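Long-range contact in PHOX (Pseudomonas fluorescens, PDB 4AMF), which hydrolyses phosphate monoesters as an alkaline phosphatase of the PhoX family, using a cofactor of iron and calcium at the centre of a beta-propeller: residues 286-291 with 379-384. Sequence-based numbering, arbitrary orientation.
Sequences GDDERG and MDRPEW. With CA (calcium ion), chain G; ACP (phosphomethylphosphonic acid adenylate ester), chain C; FEO (mu-oxo-diiron), chain I.
Gly-291 N donates to Met-379 O (2.9 Å), a direct backbone bond between two propeller segments, 286-291 at the end of strand 280-287 and 379-384 at the start of strand 382-387. A water bridges Gly-286 N and Glu-383 O. Glycine suits position 286, since a CB would crowd Pro-382 CB and Glu-383 O; the proline ring lies against Asp-287 O, with CD 3.3 Å away.

The main polar link joins Asp-288 and Arg-381. In a side-on salt bridge, Arg-381 NE meets Asp-288 OD1 (2.8 Å) and NH2 meets OD2 (2.9 Å), both through syn lone pairs, with the two planes only 4° apart. With its CG anti to the backbone N (chi1 -175°), Asp-288 sends OD2 onward to one iron, which it shares with Glu-383 OE2; Glu-190 and Glu-269 also bind this iron. Asp-288 OD2 and Glu-383 OE2 come within 2.9 Å, a closeness of like charges that the shared iron probably makes tolerable. Glu-383 reaches past this iron to two calcium ions, which suits a longer acid with two donor oxygens: OE2 bridges the iron and a calcium ion, and OE1 grips the same calcium. Arg-381 NH2 also donates almost straight (175°) to O1B of the substrate analogue, while the ribose O3' sits over one face of the guanidinium. Arg-290 runs alongside Arg-381, their CG atoms 3.8 Å apart, its guanidinium approaching the ribose O4' obliquely.

A leucine in place of Arg-381 would probably leave Asp-288 OD1 without its mate and O1B without this donor. One arginine thus ties the iron ligand to the bound nucleotide, and its positive charge probably helps balance the carboxylates and phosphates gathered round the metals.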
loop_
_atom_site.group_PDB
_atom_site.type_symbol
_atom_site.label_atom_id
_atom_site.label_comp_id
_atom_site.label_asym_id
_atom_site.label_seq_id
_atom_site.Cartn_x
_atom_site.Cartn_y
_atom_site.Cartn_z
ATOM N N GLY A 286 -4.352 -7.552 -1.366
ATOM C CA GLY A 286 -3.138 -8.358 -1.435
ATOM C C GLY A 286 -2.453 -8.502 -0.093
ATOM O O GLY A 286 -2.472 -7.561 0.741
ATOM N N ASP A 287 -1.815 -9.674 0.134
ATOM C CA ASP A 287 -0.989 -9.950 1.302
ATOM C C ASP A 287 0.445 -9.899 0.831
ATOM O O ASP A 287 0.855 -10.812 0.123
ATOM C CB ASP A 287 -1.335 -11.320 1.869
ATOM C CG ASP A 287 -0.644 -11.669 3.187
ATOM O OD1 ASP A 287 0.122 -10.820 3.715
ATOM O OD2 ASP A 287 -0.806 -12.817 3.656
ATOM N N ASP A 288 1.198 -8.811 1.136
ATOM C CA ASP A 288 2.517 -8.662 0.544
ATOM C C ASP A 288 3.626 -9.384 1.282
ATOM O O ASP A 288 4.379 -8.816 2.078
ATOM C CB ASP A 288 2.877 -7.222 0.288
ATOM C CG ASP A 288 4.205 -7.120 -0.442
ATOM O OD1 ASP A 288 4.672 -8.138 -0.968
ATOM O OD2 ASP A 288 4.789 -6.053 -0.433
ATOM N N GLU A 289 3.763 -10.620 0.922
ATOM C CA GLU A 289 4.851 -11.479 1.394
ATOM C C GLU A 289 5.098 -12.574 0.355
ATOM O O GLU A 289 4.144 -13.111 -0.223
ATOM C CB GLU A 289 4.601 -12.051 2.790
ATOM C CG GLU A 289 5.791 -12.823 3.338
ATOM C CD GLU A 289 5.691 -13.176 4.809
ATOM O OE1 GLU A 289 4.990 -12.441 5.548
ATOM O OE2 GLU A 289 6.326 -14.177 5.229
ATOM N N ARG A 290 6.358 -12.870 0.069
ATOM C CA ARG A 290 6.659 -13.939 -0.885
ATOM C C ARG A 290 5.837 -15.216 -0.575
ATOM O O ARG A 290 5.857 -15.727 0.540
ATOM C CB ARG A 290 8.140 -14.321 -0.831
ATOM C CG ARG A 290 9.099 -13.325 -1.446
ATOM C CD ARG A 290 10.522 -13.864 -1.388
ATOM N NE ARG A 290 11.117 -13.657 -0.077
ATOM C CZ ARG A 290 11.770 -12.562 0.305
ATOM N NH1 ARG A 290 11.918 -11.535 -0.531
ATOM N NH2 ARG A 290 12.269 -12.480 1.521
ATOM N N GLY A 291 5.105 -15.670 -1.562
ATOM C CA GLY A 291 4.332 -16.889 -1.482
ATOM C C GLY A 291 3.024 -16.794 -0.709
ATOM O O GLY A 291 2.419 -17.829 -0.396
ATOM N N MET A 379 1.551 -16.617 -4.238
ATOM C CA MET A 379 1.826 -15.625 -5.255
ATOM C C MET A 379 3.129 -14.900 -5.047
ATOM O O MET A 379 3.679 -14.842 -3.945
ATOM C CB MET A 379 0.699 -14.560 -5.283
ATOM C CG MET A 379 -0.711 -15.122 -5.445
ATOM S SD MET A 379 -0.911 -15.999 -7.016
ATOM C CE MET A 379 -0.922 -14.597 -8.118
ATOM N N ASP A 380 3.619 -14.308 -6.164
ATOM C CA ASP A 380 4.842 -13.500 -6.125
ATOM C C ASP A 380 4.601 -12.106 -5.563
ATOM O O ASP A 380 4.655 -11.115 -6.290
ATOM C CB ASP A 380 5.466 -13.381 -7.530
ATOM C CG ASP A 380 6.080 -14.642 -8.087
ATOM O OD1 ASP A 380 6.172 -15.633 -7.343
ATOM O OD2 ASP A 380 6.500 -14.622 -9.268
ATOM N N ARG A 381 4.361 -12.015 -4.258
ATOM C CA ARG A 381 4.226 -10.729 -3.575
ATOM C C ARG A 381 3.200 -9.765 -4.144
ATOM O O ARG A 381 3.536 -8.771 -4.795
ATOM C CB ARG A 381 5.580 -10.033 -3.488
ATOM C CG ARG A 381 6.553 -10.723 -2.559
ATOM C CD ARG A 381 7.760 -9.864 -2.384
ATOM N NE ARG A 381 7.376 -8.612 -1.729
ATOM C CZ ARG A 381 8.095 -7.493 -1.722
ATOM N NH1 ARG A 381 9.295 -7.459 -2.295
ATOM N NH2 ARG A 381 7.634 -6.407 -1.120
ATOM N N PRO A 382 1.915 -10.051 -3.931
ATOM C CA PRO A 382 0.897 -9.099 -4.370
ATOM C C PRO A 382 1.059 -7.761 -3.649
ATOM O O PRO A 382 1.060 -7.721 -2.412
ATOM C CB PRO A 382 -0.442 -9.793 -4.065
ATOM C CG PRO A 382 -0.113 -11.020 -3.283
ATOM C CD PRO A 382 1.376 -11.174 -3.152
ATOM N N GLU A 383 1.162 -6.679 -4.415
ATOM C CA GLU A 383 1.179 -5.346 -3.848
ATOM C C GLU A 383 -0.133 -4.655 -4.246
ATOM O O GLU A 383 -1.186 -5.186 -3.867
ATOM C CB GLU A 383 2.491 -4.594 -4.108
ATOM C CG GLU A 383 3.637 -5.215 -3.315
ATOM C CD GLU A 383 4.842 -4.312 -3.087
ATOM O OE1 GLU A 383 5.652 -4.207 -4.023
ATOM O OE2 GLU A 383 4.949 -3.650 -2.027
ATOM N N TRP A 384 -0.140 -3.518 -4.922
ATOM C CA TRP A 384 -1.388 -2.807 -5.141
ATOM C C TRP A 384 -2.290 -3.503 -6.128
ATOM O O TRP A 384 -1.827 -4.016 -7.152
ATOM C CB TRP A 384 -1.161 -1.362 -5.609
ATOM C CG TRP A 384 -0.549 -0.463 -4.600
ATOM C CD1 TRP A 384 0.544 -0.728 -3.843
ATOM C CD2 TRP A 384 -0.769 0.951 -4.501
ATOM N NE1 TRP A 384 0.944 0.405 -3.173
ATOM C CE2 TRP A 384 0.227 1.468 -3.641
ATOM C CE3 TRP A 384 -1.699 1.836 -5.069
ATOM C CZ2 TRP A 384 0.311 2.812 -3.332
ATOM C CZ3 TRP A 384 -1.535 3.185 -4.853
ATOM C CH2 TRP A 384 -0.587 3.653 -3.935
HETATM CA CA CA G . 7.363 -2.897 -2.477
HETATM P PG ACP C . 7.193 -2.830 0.861
HETATM O O1G ACP C . 7.364 -1.799 -0.338
HETATM O O2G ACP C . 6.540 -2.031 2.139
HETATM O O3G ACP C . 6.380 -4.087 0.411
HETATM P PB ACP C . 9.834 -3.636 -0.066
HETATM O O1B ACP C . 9.125 -4.166 -1.248
HETATM O O2B ACP C . 10.659 -2.332 -0.158
HETATM C C3B ACP C . 8.765 -3.509 1.319
HETATM P PA ACP C . 12.277 -5.009 0.750
HETATM O O1A ACP C . 12.506 -4.218 1.978
HETATM O O2A ACP C . 13.244 -4.984 -0.391
HETATM O O3A ACP C . 10.828 -4.820 0.209
HETATM O "O5'" ACP C . 12.264 -6.613 1.153
HETATM C "C5'" ACP C . 11.749 -7.607 0.254
HETATM C "C4'" ACP C . 10.677 -8.431 0.919
HETATM O "O4'" ACP C . 11.285 -9.262 1.929
HETATM C "C3'" ACP C . 9.521 -7.713 1.610
HETATM O "O3'" ACP C . 8.309 -8.444 1.414
HETATM C "C2'" ACP C . 9.980 -7.659 3.068
HETATM O "O2'" ACP C . 8.867 -7.556 3.946
HETATM C "C1'" ACP C . 10.735 -8.986 3.205
HETATM N N9 ACP C . 11.822 -8.982 4.177
HETATM C C8 ACP C . 12.680 -7.953 4.473
HETATM N N7 ACP C . 13.571 -8.243 5.388
HETATM C C5 ACP C . 13.280 -9.558 5.724
HETATM C C6 ACP C . 13.821 -10.436 6.688
HETATM N N6 ACP C . 14.757 -10.083 7.574
HETATM N N1 ACP C . 13.290 -11.678 6.772
HETATM C C2 ACP C . 12.275 -12.002 5.962
HETATM N N3 ACP C . 11.670 -11.249 5.037
HETATM C C4 ACP C . 12.216 -10.032 4.972
HETATM FE FE1 FEO I . 4.555 -1.302 1.940
HETATM FE FE2 FEO I . 4.384 -4.032 -0.038
HETATM O O FEO I . 4.465 -2.093 0.181
HETATM O O HOH W 1 -3.322 -5.058 -2.131
HETATM O O HOH W 2 5.135 0.490 0.549
HETATM O O HOH W 3 8.437 -3.682 -4.361
#